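Local coordinates for protein ADP/ATP-dependent NAD(P)H-hydrate dehydratase (Bacillus subtilis, PDB 3RPZ) that catalyses the ADP- or ATP-dependent dehydration of hydrated NAD(P)H, thereby probably restoring the normal reduced cofactor, at residues A[59-64]-A[75-80]; A[65-70]-A[83-88]; A[127-132]-A[224-229]. All coordinates share one frame; numbering follows the deposited sequence. Where two conformers were deposited one is given.

How the contacts relate
All three contacts belong to one central sheet. Contacts 1 and 3 are buried and apolar and have no direct hydrogen bond between their segments; contact 3 lies near the centre of the chain and packs a helix on an inner strand, whereas contact 1 sets strand 60-65 against the loop leading to strand 81-84, beside a bound hydrate. Contact 2, partly exposed at the outer border, is polar instead, with a salt bridge and weak backbone bonds; it joins the C-terminal ends of these two neighbouring strands. The segments of contacts 1 and 2 alternate along the chain. L61 of contact 1 packs on L226 of contact 3; contacts 2 and 3 do not touch.

Contact 1 (A[59-64]-A[75-80]); sequences GKLVIG and PVLPEA. With NPW (beta-6-hydroxy-1,4,5,6-tetrahydronicotinamide adenine dinucleotide phosphate), chain D.
I63 meets A80 with the end of its longer branch: CG1 stands anti to the carbonyl carbon (chi1 -61°) and the chain runs straight on to CD1, which lies 3.8 Å from A80 CB. L61 takes the other choice, CG opposite the backbone N (chi1 178°), and its CD2 branch lies 4.3 Å from A80 CB. The A80 methyl thus has one branch from each of two alternate residues of strand 60-65 against it, both on the strand face turned to segment 75-80. L77 adds a second apolar layer with its CD2 methyl, 4.2 Å from I63 CD1. The backbones come close at one point, where A80 CA makes a CH...O contact of 3.5 Å with L61 O. A single water joins them nearby, accepting from L61 N at 3.0 Å and donating to E79 O at 2.8 Å, which satisfies the strand N-H where the loop itself does not reach it. A type I turn from L77 to A80 carries the loop past this water and directs P78 O at the ligand. That carbonyl takes a hydrogen bond of 2.8 Å from the carboxamide N7C of the NADPH hydrate, while K60 NZ, at the end of a chain bent at chi3, donates to its pyrophosphate oxygen OB2 at 2.7 Å. Together the segments grip the two ends of the nicotinamide half of the bound hydrate; D219 and H152 of the second subunit bind it too, so the pocket lies between subunits. M54 of helix 44-54 packs on both L61 and L77. Strand 60-65 lies between strand 32-36, where L61 rests on A33, and strand 81-84, which begins directly after A80.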
loop_
_atom_site.group_PDB
_atom_site.type_symbol
_atom_site.label_atom_id
_atom_site.label_comp_id
_atom_site.label_asym_id
_atom_site.label_seq_id
_atom_site.Cartn_x
_atom_site.Cartn_y
_atom_site.Cartn_z
ATOM N N GLY A 59 -22.977 0.775 -4.730
ATOM C CA GLY A 59 -22.755 2.156 -5.084
ATOM C C GLY A 59 -21.840 2.860 -4.130
ATOM O O GLY A 59 -20.846 3.459 -4.546
ATOM N N LYS A 60 -22.170 2.843 -2.844
ATOM C CA LYS A 60 -21.363 3.434 -1.795
ATOM C C LYS A 60 -21.247 2.455 -0.655
ATOM O O LYS A 60 -22.114 1.613 -0.475
ATOM C CB LYS A 60 -21.940 4.764 -1.285
ATOM C CG LYS A 60 -21.759 5.912 -2.295
ATOM C CD LYS A 60 -21.893 7.309 -1.694
ATOM C CE LYS A 60 -23.244 7.587 -1.332
ATOM N NZ LYS A 60 -23.209 8.946 -0.500
ATOM N N LEU A 61 -20.197 2.603 0.148
ATOM C CA LEU A 61 -20.054 1.808 1.375
ATOM C C LEU A 61 -19.727 2.712 2.535
ATOM O O LEU A 61 -18.780 3.540 2.471
ATOM C CB LEU A 61 -18.928 0.789 1.226
ATOM C CG LEU A 61 -18.631 -0.071 2.459
ATOM C CD1 LEU A 61 -19.806 -0.993 2.768
ATOM C CD2 LEU A 61 -17.313 -0.878 2.325
ATOM N N VAL A 62 -20.502 2.588 3.600
ATOM C CA VAL A 62 -20.225 3.183 4.897
ATOM C C VAL A 62 -19.711 2.080 5.824
ATOM O O VAL A 62 -20.382 1.046 5.928
ATOM C CB VAL A 62 -21.480 3.838 5.476
ATOM C CG1 VAL A 62 -21.229 4.381 6.885
ATOM C CG2 VAL A 62 -21.952 4.965 4.533
ATOM N N ILE A 63 -18.562 2.275 6.445
ATOM C CA ILE A 63 -18.002 1.301 7.394
ATOM C C ILE A 63 -18.193 1.878 8.783
ATOM O O ILE A 63 -17.698 2.974 9.081
ATOM C CB ILE A 63 -16.557 1.018 7.098
ATOM C CG1 ILE A 63 -16.399 0.428 5.674
ATOM C CG2 ILE A 63 -16.021 0.011 8.142
ATOM C CD1 ILE A 63 -14.939 0.129 5.273
ATOM N N GLY A 64 -18.955 1.162 9.611
ATOM C CA GLY A 64 -19.134 1.518 11.019
ATOM C C GLY A 64 -18.165 0.687 11.841
ATOM O O GLY A 64 -18.372 -0.489 12.129
ATOM N N PRO A 75 -6.065 4.014 3.524
ATOM C CA PRO A 75 -5.069 4.055 2.462
ATOM C C PRO A 75 -5.260 2.956 1.428
ATOM O O PRO A 75 -4.871 3.121 0.249
ATOM C CB PRO A 75 -3.744 3.861 3.165
ATOM C CG PRO A 75 -4.023 3.935 4.585
ATOM C CD PRO A 75 -5.469 3.862 4.852
ATOM N N VAL A 76 -5.883 1.839 1.829
ATOM C CA VAL A 76 -6.077 0.685 0.939
ATOM C C VAL A 76 -7.427 0.733 0.237
ATOM O O VAL A 76 -7.552 0.338 -0.952
ATOM C CB VAL A 76 -5.934 -0.605 1.782
ATOM C CG1 VAL A 76 -6.140 -1.818 0.899
ATOM C CG2 VAL A 76 -4.531 -0.646 2.513
ATOM N N LEU A 77 -8.457 1.254 0.930
ATOM C CA LEU A 77 -9.809 1.348 0.436
ATOM C C LEU A 77 -10.278 2.798 0.656
ATOM O O LEU A 77 -11.144 3.067 1.505
ATOM C CB LEU A 77 -10.723 0.375 1.135
ATOM C CG LEU A 77 -12.146 0.270 0.621
ATOM C CD1 LEU A 77 -12.219 -0.295 -0.790
ATOM C CD2 LEU A 77 -12.987 -0.586 1.586
ATOM N N PRO A 78 -9.725 3.737 -0.092
ATOM C CA PRO A 78 -10.088 5.125 0.118
ATOM C C PRO A 78 -11.518 5.435 -0.309
ATOM O O PRO A 78 -12.003 6.534 0.002
ATOM C CB PRO A 78 -9.028 5.904 -0.714
ATOM C CG PRO A 78 -8.611 4.923 -1.752
ATOM C CD PRO A 78 -8.589 3.616 -1.057
ATOM N N GLU A 79 -12.194 4.529 -1.003
ATOM C CA GLU A 79 -13.505 4.776 -1.535
ATOM C C GLU A 79 -14.629 4.677 -0.505
ATOM O O GLU A 79 -15.719 5.175 -0.748
ATOM C CB GLU A 79 -13.790 3.833 -2.705
ATOM C CG GLU A 79 -12.805 4.004 -3.894
ATOM C CD GLU A 79 -11.438 3.370 -3.723
ATOM O OE1 GLU A 79 -11.204 2.562 -2.794
ATOM O OE2 GLU A 79 -10.607 3.632 -4.627
ATOM N N ALA A 80 -14.377 4.066 0.633
ATOM C CA ALA A 80 -15.341 3.940 1.692
ATOM C C ALA A 80 -15.376 5.174 2.554
ATOM O O ALA A 80 -14.356 5.874 2.681
ATOM C CB ALA A 80 -14.995 2.740 2.581
HETATM P P NPW D . -30.786 9.061 -5.748
HETATM O O1 NPW D . -31.059 9.201 -4.268
HETATM O O2 NPW D . -29.850 7.976 -6.174
HETATM O O3 NPW D . -32.051 9.071 -6.624
HETATM P PA NPW D . -25.002 13.318 -2.133
HETATM P PB NPW D . -22.382 12.119 -2.539
HETATM C C1A NPW D . -28.473 12.118 -6.504
HETATM C C1B NPW D . -18.180 12.642 -0.478
HETATM N N1C NPW D . -17.678 11.357 -0.902
HETATM N N1D NPW D . -28.870 10.994 -11.470
HETATM C C2A NPW D . -28.887 10.906 -5.671
HETATM O O2A NPW D . -30.120 10.463 -6.200
HETATM C C2B NPW D . -18.329 13.676 -1.599
HETATM O O2B NPW D . -17.097 14.216 -2.005
HETATM C C2C NPW D . -16.673 10.738 -0.341
HETATM C C2D NPW D . -29.822 11.210 -10.550
HETATM C C3A NPW D . -28.996 11.490 -4.273
HETATM O O3A NPW D . -30.239 12.192 -4.057
HETATM C C3B NPW D . -19.234 14.681 -0.857
HETATM O O3B NPW D . -18.387 15.504 -0.044
HETATM C C3C NPW D . -16.151 9.553 -0.469
HETATM N N3D NPW D . -29.672 11.502 -9.247
HETATM C C4B NPW D . -20.094 13.761 0.022
HETATM O O4B NPW D . -19.478 12.441 0.048
HETATM C C4C NPW D . -16.866 8.627 -1.447
HETATM C C4D NPW D . -28.375 11.598 -8.926
HETATM O O4D NPW D . -27.634 12.872 -5.623
HETATM C C4E NPW D . -27.859 12.494 -4.286
HETATM C C5A NPW D . -27.286 11.357 -9.807
HETATM C C5B NPW D . -21.528 13.603 -0.491
HETATM O O5B NPW D . -21.530 13.326 -1.894
HETATM C C5C NPW D . -18.298 9.097 -1.629
HETATM C C5E NPW D . -26.549 11.904 -3.759
HETATM O O5E NPW D . -25.634 12.972 -3.548
HETATM C C6C NPW D . -18.360 10.605 -2.001
HETATM O O6C NPW D . -17.737 10.905 -3.246
HETATM C C6D NPW D . -27.550 11.036 -11.179
HETATM N N6D NPW D . -26.649 10.804 -12.120
HETATM N N7A NPW D . -26.054 11.459 -9.192
HETATM C C7C NPW D . -14.941 9.131 0.174
HETATM N N7C NPW D . -14.482 7.913 -0.069
HETATM O O7C NPW D . -14.362 9.892 0.992
HETATM C C8A NPW D . -26.385 11.760 -7.877
HETATM N N9A NPW D . -27.800 11.843 -7.770
HETATM O OA1 NPW D . -25.948 13.104 -1.027
HETATM O OA2 NPW D . -24.488 14.636 -2.434
HETATM O OA3 NPW D . -23.846 12.222 -1.910
HETATM O OB1 NPW D . -22.341 12.362 -3.982
HETATM O OB2 NPW D . -21.896 10.801 -2.024
HETATM O O HOH W 1 -18.559 4.945 -0.795
#

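Contact 2 (A[65-70]-A[83-88]); sequences TSENVI and WRDGWK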
loop_
_atom_site.group_PDB
_atom_site.type_symbol
_atom_site.label_atom_id
_atom_site.label_comp_id
_atom_site.label_asym_id
_atom_site.label_seq_id
_atom_site.Cartn_x
_atom_site.Cartn_y
_atom_site.Cartn_z
ATOM N N THR A 65 -17.067 1.304 12.218
ATOM C CA THR A 65 -16.002 0.625 12.967
ATOM C C THR A 65 -15.444 1.594 13.977
ATOM O O THR A 65 -15.714 2.786 13.944
ATOM C CB THR A 65 -14.966 0.069 12.046
ATOM O OG1 THR A 65 -14.089 -0.860 12.790
ATOM C CG2 THR A 65 -14.080 1.161 11.410
ATOM N N SER A 66 -14.593 1.009 14.844
ATOM C CA SER A 66 -13.965 1.725 15.904
ATOM C C SER A 66 -13.061 2.827 15.367
ATOM O O SER A 66 -12.454 2.636 14.278
ATOM C CB SER A 66 -13.161 0.694 16.741
ATOM O OG SER A 66 -14.015 -0.353 17.234
ATOM N N GLU A 67 -12.874 3.936 16.068
ATOM C CA GLU A 67 -11.991 5.003 15.675
ATOM C C GLU A 67 -10.611 4.551 15.343
ATOM O O GLU A 67 -9.964 5.111 14.449
ATOM C CB GLU A 67 -11.814 6.148 16.725
ATOM C CG GLU A 67 -12.906 7.038 16.806
ATOM C CD GLU A 67 -12.486 8.244 17.583
ATOM O OE1 GLU A 67 -12.282 8.053 18.805
ATOM O OE2 GLU A 67 -12.278 9.320 16.972
ATOM N N ASN A 68 -10.081 3.587 16.071
ATOM C CA ASN A 68 -8.717 3.146 15.832
ATOM C C ASN A 68 -8.565 2.327 14.589
ATOM O O ASN A 68 -7.453 2.155 14.105
ATOM C CB ASN A 68 -8.150 2.385 17.032
ATOM C CG ASN A 68 -8.155 3.216 18.301
ATOM O OD1 ASN A 68 -8.463 2.704 19.373
ATOM N ND2 ASN A 68 -7.873 4.505 18.177
ATOM N N VAL A 69 -9.663 1.768 14.045
ATOM C CA VAL A 69 -9.656 0.910 12.871
ATOM C C VAL A 69 -9.730 1.727 11.593
ATOM O O VAL A 69 -9.092 1.414 10.617
ATOM C CB VAL A 69 -10.743 -0.162 12.934
ATOM C CG1 VAL A 69 -10.762 -1.020 11.710
ATOM C CG2 VAL A 69 -10.570 -0.993 14.238
ATOM N N ILE A 70 -10.497 2.815 11.601
ATOM C CA ILE A 70 -10.682 3.668 10.445
ATOM C C ILE A 70 -9.375 3.964 9.709
ATOM O O ILE A 70 -9.309 3.747 8.499
ATOM C CB ILE A 70 -11.452 4.951 10.837
ATOM C CG1 ILE A 70 -12.868 4.639 11.282
ATOM C CG2 ILE A 70 -11.467 5.949 9.658
ATOM C CD1 ILE A 70 -13.629 5.853 11.819
ATOM N N TRP A 83 -18.864 5.598 9.599
ATOM C CA TRP A 83 -19.741 5.900 10.708
ATOM C C TRP A 83 -18.894 5.583 11.940
ATOM O O TRP A 83 -18.609 4.429 12.254
ATOM C CB TRP A 83 -21.006 5.065 10.654
ATOM C CG TRP A 83 -21.966 5.356 11.805
ATOM C CD1 TRP A 83 -22.002 6.483 12.568
ATOM C CD2 TRP A 83 -22.999 4.509 12.258
ATOM N NE1 TRP A 83 -23.039 6.390 13.487
ATOM C CE2 TRP A 83 -23.668 5.188 13.299
ATOM C CE3 TRP A 83 -23.469 3.264 11.853
ATOM C CZ2 TRP A 83 -24.740 4.613 13.976
ATOM C CZ3 TRP A 83 -24.568 2.704 12.527
ATOM C CH2 TRP A 83 -25.172 3.393 13.566
ATOM N N ARG A 84 -18.365 6.639 12.558
ATOM C CA ARG A 84 -17.362 6.520 13.572
ATOM C C ARG A 84 -17.956 5.776 14.800
ATOM O O ARG A 84 -18.999 6.189 15.337
ATOM C CB ARG A 84 -16.848 7.927 13.933
ATOM C CG ARG A 84 -15.755 7.935 14.923
ATOM C CD ARG A 84 -15.096 9.366 14.934
ATOM N NE ARG A 84 -14.527 9.694 13.637
ATOM C CZ ARG A 84 -13.283 9.423 13.243
ATOM N NH1 ARG A 84 -12.358 9.035 14.106
ATOM N NH2 ARG A 84 -12.928 9.595 11.975
ATOM N N ASP A 85 -17.264 4.710 15.222
ATOM C CA ASP A 85 -17.746 3.812 16.296
ATOM C C ASP A 85 -19.135 3.301 15.983
ATOM O O ASP A 85 -19.945 3.067 16.880
ATOM C CB ASP A 85 -17.677 4.487 17.669
ATOM C CG ASP A 85 -16.267 4.695 18.115
ATOM O OD1 ASP A 85 -15.434 3.779 17.923
ATOM O OD2 ASP A 85 -16.003 5.778 18.657
ATOM N N GLY A 86 -19.428 3.060 14.685
ATOM C CA GLY A 86 -20.747 2.730 14.297
ATOM C C GLY A 86 -21.350 1.440 14.865
ATOM O O GLY A 86 -22.543 1.414 15.134
ATOM N N TRP A 87 -20.529 0.384 15.009
ATOM C CA TRP A 87 -21.080 -0.883 15.523
ATOM C C TRP A 87 -21.431 -0.753 16.990
ATOM O O TRP A 87 -22.379 -1.395 17.422
ATOM C CB TRP A 87 -20.214 -2.077 15.237
ATOM C CG TRP A 87 -18.847 -2.194 15.795
ATOM C CD1 TRP A 87 -17.710 -1.912 15.164
ATOM C CD2 TRP A 87 -18.469 -2.723 17.065
ATOM N NE1 TRP A 87 -16.640 -2.147 15.987
ATOM C CE2 TRP A 87 -17.086 -2.661 17.160
ATOM C CE3 TRP A 87 -19.187 -3.239 18.133
ATOM C CZ2 TRP A 87 -16.375 -3.132 18.294
ATOM C CZ3 TRP A 87 -18.473 -3.712 19.267
ATOM C CH2 TRP A 87 -17.101 -3.639 19.312
ATOM N N LYS A 88 -20.703 0.084 17.726
ATOM C CA LYS A 88 -21.068 0.367 19.114
ATOM C C LYS A 88 -22.308 1.239 19.126
ATOM O O LYS A 88 -23.239 1.023 19.943
ATOM C CB LYS A 88 -19.881 0.992 19.867
ATOM C CG LYS A 88 -18.685 0.038 19.991
ATOM C CD LYS A 88 -17.521 0.640 20.801
ATOM C CE LYS A 88 -16.183 -0.090 20.593
ATOM N NZ LYS A 88 -15.144 0.284 21.618
HETATM O O HOH W 2 -9.843 7.701 13.506
#
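T65 and D85 meet where two parallel strand ends leave the sheet: D85 N reaches T65 O at 2.8 Å in a weak, bent bond, T65 N makes a longer weak bond to W83 O, 3.5 Å, and a type II turn from W83 to G86 leads into helix 86-89. R84 and E67 form a salt bridge. CG of R84 stands anti to the backbone N (chi1 -177°), and a bend at chi3 brings NH1 to 2.9 Å from E67 OE2, on that oxygen's anti lone pair. The two flat groups are nearly perpendicular, 88° apart, while CG of E67 and CG of R84 touch at 3.5 Å. I70 CD1 sits over one guanidinium face near its rim, 3.8 Å from R84 NH2. In one of two D85 conformers, E67 N bonds D85 OD1 at 3.2 Å from above the carboxylate plane (46° out of it). A water bridges R84 NH1 to E67 O, and D41 of the second subunit forms a salt bridge with R84 NE. W87 lays CD1 3.8 Å from T65 CA; T65 OG1 is held by A37 O. The arrangement is a junction in a beta-alpha-beta unit: strands 60-65 and 81-84, the latter outermost within this chain, are linked through short helix 70-73 and joined at their C-terminal ends, bordering the parallel part of a ribokinase-like mixed sheet.

Contact 3 (A[127-132]-A[224-229]); sequences PVILDA and MILGML. With NPW (beta-6-hydroxy-1,4,5,6-tetrahydronicotinamide adenine dinucleotide phosphate), chain B.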
loop_
_atom_site.group_PDB
_atom_site.type_symbol
_atom_site.label_atom_id
_atom_site.label_comp_id
_atom_site.label_asym_id
_atom_site.label_seq_id
_atom_site.Cartn_x
_atom_site.Cartn_y
_atom_site.Cartn_z
ATOM N N PRO A 127 -31.982 -6.437 3.317
ATOM C CA PRO A 127 -31.250 -7.665 3.645
ATOM C C PRO A 127 -30.154 -7.356 4.667
ATOM O O PRO A 127 -29.491 -6.294 4.605
ATOM C CB PRO A 127 -30.625 -8.077 2.350
ATOM C CG PRO A 127 -31.341 -7.321 1.298
ATOM C CD PRO A 127 -31.856 -6.081 1.896
ATOM N N VAL A 128 -29.935 -8.309 5.547
ATOM C CA VAL A 128 -28.927 -8.209 6.615
ATOM C C VAL A 128 -28.135 -9.492 6.630
ATOM O O VAL A 128 -28.726 -10.591 6.621
ATOM C CB VAL A 128 -29.579 -7.942 7.972
ATOM C CG1 VAL A 128 -28.535 -8.046 9.129
ATOM C CG2 VAL A 128 -30.256 -6.565 7.971
ATOM N N ILE A 129 -26.816 -9.383 6.657
ATOM C CA ILE A 129 -25.911 -10.506 6.817
ATOM C C ILE A 129 -25.308 -10.485 8.202
ATOM O O ILE A 129 -24.856 -9.439 8.689
ATOM C CB ILE A 129 -24.712 -10.398 5.844
ATOM C CG1 ILE A 129 -25.184 -10.308 4.388
ATOM C CG2 ILE A 129 -23.703 -11.511 6.051
ATOM C CD1 ILE A 129 -24.150 -9.554 3.480
ATOM N N LEU A 130 -25.362 -11.622 8.873
ATOM C CA LEU A 130 -24.739 -11.814 10.179
ATOM C C LEU A 130 -23.638 -12.839 10.027
ATOM O O LEU A 130 -23.851 -13.941 9.505
ATOM C CB LEU A 130 -25.712 -12.293 11.260
ATOM C CG LEU A 130 -26.978 -11.464 11.411
ATOM C CD1 LEU A 130 -27.840 -12.034 12.555
ATOM C CD2 LEU A 130 -26.735 -10.000 11.603
ATOM N N ASP A 131 -22.448 -12.494 10.504
ATOM C CA ASP A 131 -21.268 -13.329 10.418
ATOM C C ASP A 131 -20.491 -13.265 11.713
ATOM O O ASP A 131 -20.624 -12.298 12.463
ATOM C CB ASP A 131 -20.353 -12.852 9.255
ATOM C CG ASP A 131 -19.194 -13.747 8.978
ATOM O OD1 ASP A 131 -19.287 -14.966 9.202
ATOM O OD2 ASP A 131 -18.150 -13.189 8.553
ATOM N N ALA A 132 -19.654 -14.251 11.935
ATOM C CA ALA A 132 -18.547 -14.112 12.919
ATOM C C ALA A 132 -19.057 -13.714 14.310
ATOM O O ALA A 132 -19.841 -14.452 14.878
ATOM C CB ALA A 132 -17.469 -13.152 12.342
ATOM N N MET A 224 -18.266 -9.590 0.028
ATOM C CA MET A 224 -18.747 -9.895 -1.317
ATOM C C MET A 224 -20.282 -10.082 -1.359
ATOM O O MET A 224 -20.973 -9.574 -2.238
ATOM C CB MET A 224 -18.031 -11.094 -1.895
ATOM C CG MET A 224 -16.601 -10.839 -2.198
ATOM S SD MET A 224 -15.712 -12.294 -2.822
ATOM C CE MET A 224 -16.638 -12.700 -4.272
ATOM N N ILE A 225 -20.826 -10.808 -0.374
ATOM C CA ILE A 225 -22.281 -10.959 -0.293
ATOM C C ILE A 225 -22.955 -9.582 -0.142
ATOM O O ILE A 225 -23.941 -9.285 -0.822
ATOM C CB ILE A 225 -22.694 -11.875 0.837
ATOM C CG1 ILE A 225 -22.108 -13.276 0.647
ATOM C CG2 ILE A 225 -24.202 -12.063 0.864
ATOM C CD1 ILE A 225 -22.258 -14.234 1.883
ATOM N N LEU A 226 -22.399 -8.733 0.716
ATOM C CA LEU A 226 -22.954 -7.422 0.966
ATOM C C LEU A 226 -23.037 -6.593 -0.321
ATOM O O LEU A 226 -24.046 -6.012 -0.634
ATOM C CB LEU A 226 -22.114 -6.693 2.007
ATOM C CG LEU A 226 -22.577 -5.274 2.375
ATOM C CD1 LEU A 226 -23.987 -5.292 2.987
ATOM C CD2 LEU A 226 -21.571 -4.607 3.340
ATOM N N GLY A 227 -21.951 -6.536 -1.063
ATOM C CA GLY A 227 -21.972 -5.808 -2.324
ATOM C C GLY A 227 -22.915 -6.438 -3.339
ATOM O O GLY A 227 -23.679 -5.728 -4.027
ATOM N N MET A 228 -22.896 -7.771 -3.467
ATOM C CA MET A 228 -23.759 -8.395 -4.467
ATOM C C MET A 228 -25.235 -8.193 -4.183
ATOM O O MET A 228 -26.050 -8.042 -5.095
ATOM C CB MET A 228 -23.349 -9.838 -4.734
ATOM C CG MET A 228 -22.024 -9.866 -5.773
ATOM S SD MET A 228 -21.696 -11.578 -6.032
ATOM C CE MET A 228 -19.951 -11.332 -6.327
ATOM N N LEU A 229 -25.594 -8.087 -2.918
ATOM C CA LEU A 229 -27.000 -7.782 -2.543
ATOM C C LEU A 229 -27.446 -6.432 -3.076
ATOM O O LEU A 229 -28.658 -6.172 -3.225
ATOM C CB LEU A 229 -27.179 -7.800 -1.025
ATOM C CG LEU A 229 -27.197 -9.185 -0.387
ATOM C CD1 LEU A 229 -26.966 -9.042 1.125
ATOM C CD2 LEU A 229 -28.528 -9.903 -0.696
HETATM P P NPW B . -10.877 -26.897 14.870
HETATM O O1 NPW B . -10.496 -26.346 16.226
HETATM O O2 NPW B . -9.997 -26.547 13.715
HETATM O O3 NPW B . -11.207 -28.401 14.874
HETATM P PA NPW B . -13.536 -19.363 15.775
HETATM P PB NPW B . -12.522 -17.615 13.682
HETATM C C1A NPW B . -13.977 -24.732 13.885
HETATM C C1B NPW B . -12.242 -12.943 13.160
HETATM N N1C NPW B . -11.179 -12.995 12.185
HETATM N N1D NPW B . -14.658 -27.814 9.869
HETATM C C2A NPW B . -12.556 -24.899 14.421
HETATM O O2A NPW B . -12.340 -26.289 14.551
HETATM C C2B NPW B . -13.604 -13.431 12.653
HETATM O O2B NPW B . -14.235 -12.497 11.815
HETATM C C2C NPW B . -10.391 -11.992 11.901
HETATM C C2D NPW B . -14.553 -28.101 11.175
HETATM C C3A NPW B . -12.618 -24.162 15.748
HETATM O O3A NPW B . -13.216 -24.953 16.797
HETATM C C3B NPW B . -14.297 -13.611 14.019
HETATM O O3B NPW B . -14.776 -12.324 14.431
HETATM C C3C NPW B . -9.318 -11.857 11.177
HETATM N N3D NPW B . -14.370 -27.255 12.203
HETATM C C4B NPW B . -13.140 -14.068 14.919
HETATM O O4B NPW B . -11.886 -13.803 14.226
HETATM C C4C NPW B . -8.800 -13.138 10.533
HETATM C C4D NPW B . -14.332 -25.986 11.776
HETATM O O4D NPW B . -14.366 -23.431 14.335
HETATM C C4E NPW B . -13.549 -23.016 15.404
HETATM C C5A NPW B . -14.399 -25.570 10.418
HETATM C C5B NPW B . -13.189 -15.563 15.252
HETATM O O5B NPW B . -13.418 -16.332 14.070
HETATM C C5C NPW B . -9.321 -14.336 11.305
HETATM C C5E NPW B . -12.797 -21.769 14.936
HETATM O O5E NPW B . -13.713 -20.681 14.907
HETATM C C6C NPW B . -10.865 -14.275 11.477
HETATM O O6C NPW B . -11.572 -14.326 10.242
HETATM C C6D NPW B . -14.579 -26.553 9.390
HETATM N N6D NPW B . -14.678 -26.322 8.091
HETATM N N7A NPW B . -14.265 -24.204 10.259
HETATM C C7C NPW B . -8.683 -10.600 10.903
HETATM N N7C NPW B . -7.620 -10.583 10.113
HETATM O O7C NPW B . -9.105 -9.548 11.447
HETATM C C8A NPW B . -14.094 -23.753 11.561
HETATM N N9A NPW B . -14.152 -24.868 12.442
HETATM O OA1 NPW B . -12.962 -19.637 17.101
HETATM O OA2 NPW B . -14.870 -18.823 15.633
HETATM O OA3 NPW B . -12.417 -18.501 15.006
HETATM O OB1 NPW B . -13.251 -18.266 12.593
HETATM O OB2 NPW B . -11.101 -17.209 13.446
#
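Helix-on-sheet packing typical of an alpha/beta layered fold is seen where I129, on the inner strand 128-130, meets the long helix 217-231. The strand and helix segments run almost exactly antiparallel, at 172°, with their axes 9.3 Å apart. I129 carries the contact: CG1 lies beside the backbone N (chi1 -57°), and CD1 at its end pushes in between three helix residues. I129 CD1 lies 3.6 Å from I225 CG2, 3.7 Å from L229 CD1 and 3.8 Å from L226 CB. The fit is tight enough that I129 CD1 comes within 3.4 Å of L226 N, so it presses on the helix backbone as well as on its side chains. I225 and L229, one turn apart on the helix, receive I129 at a slant. P127, just before the strand, extends the line by setting its ring CB 4.0 Å from L229 CD1. No hydrogen bond joins segments 127-132 and 224-229; the holding forces are apolar contact and close fit.

In this sheet, which resembles that of the ribokinase-like family, strand 128-130 lies between strands 101-104 and 147-149. Helix 217-231 covers the face to which I129 points, with L226 resting also on A101 and A103 and I225 on A242 of helix 235-256. The antiparallel run brings the C-terminal end of the strand to the N-terminal part of the helix, where T217, G218 and L221 line the AMP site and D219 bonds the hydrate. D131 OD2 links the two elements there by a hydrogen bond to T222 OG1. One residue on, A132 CB lies 3.3 Å from the ribose oxygen O2B of the bound NADPH hydrate, while a magnesium ion sits about 10 Å from the I129 side chain.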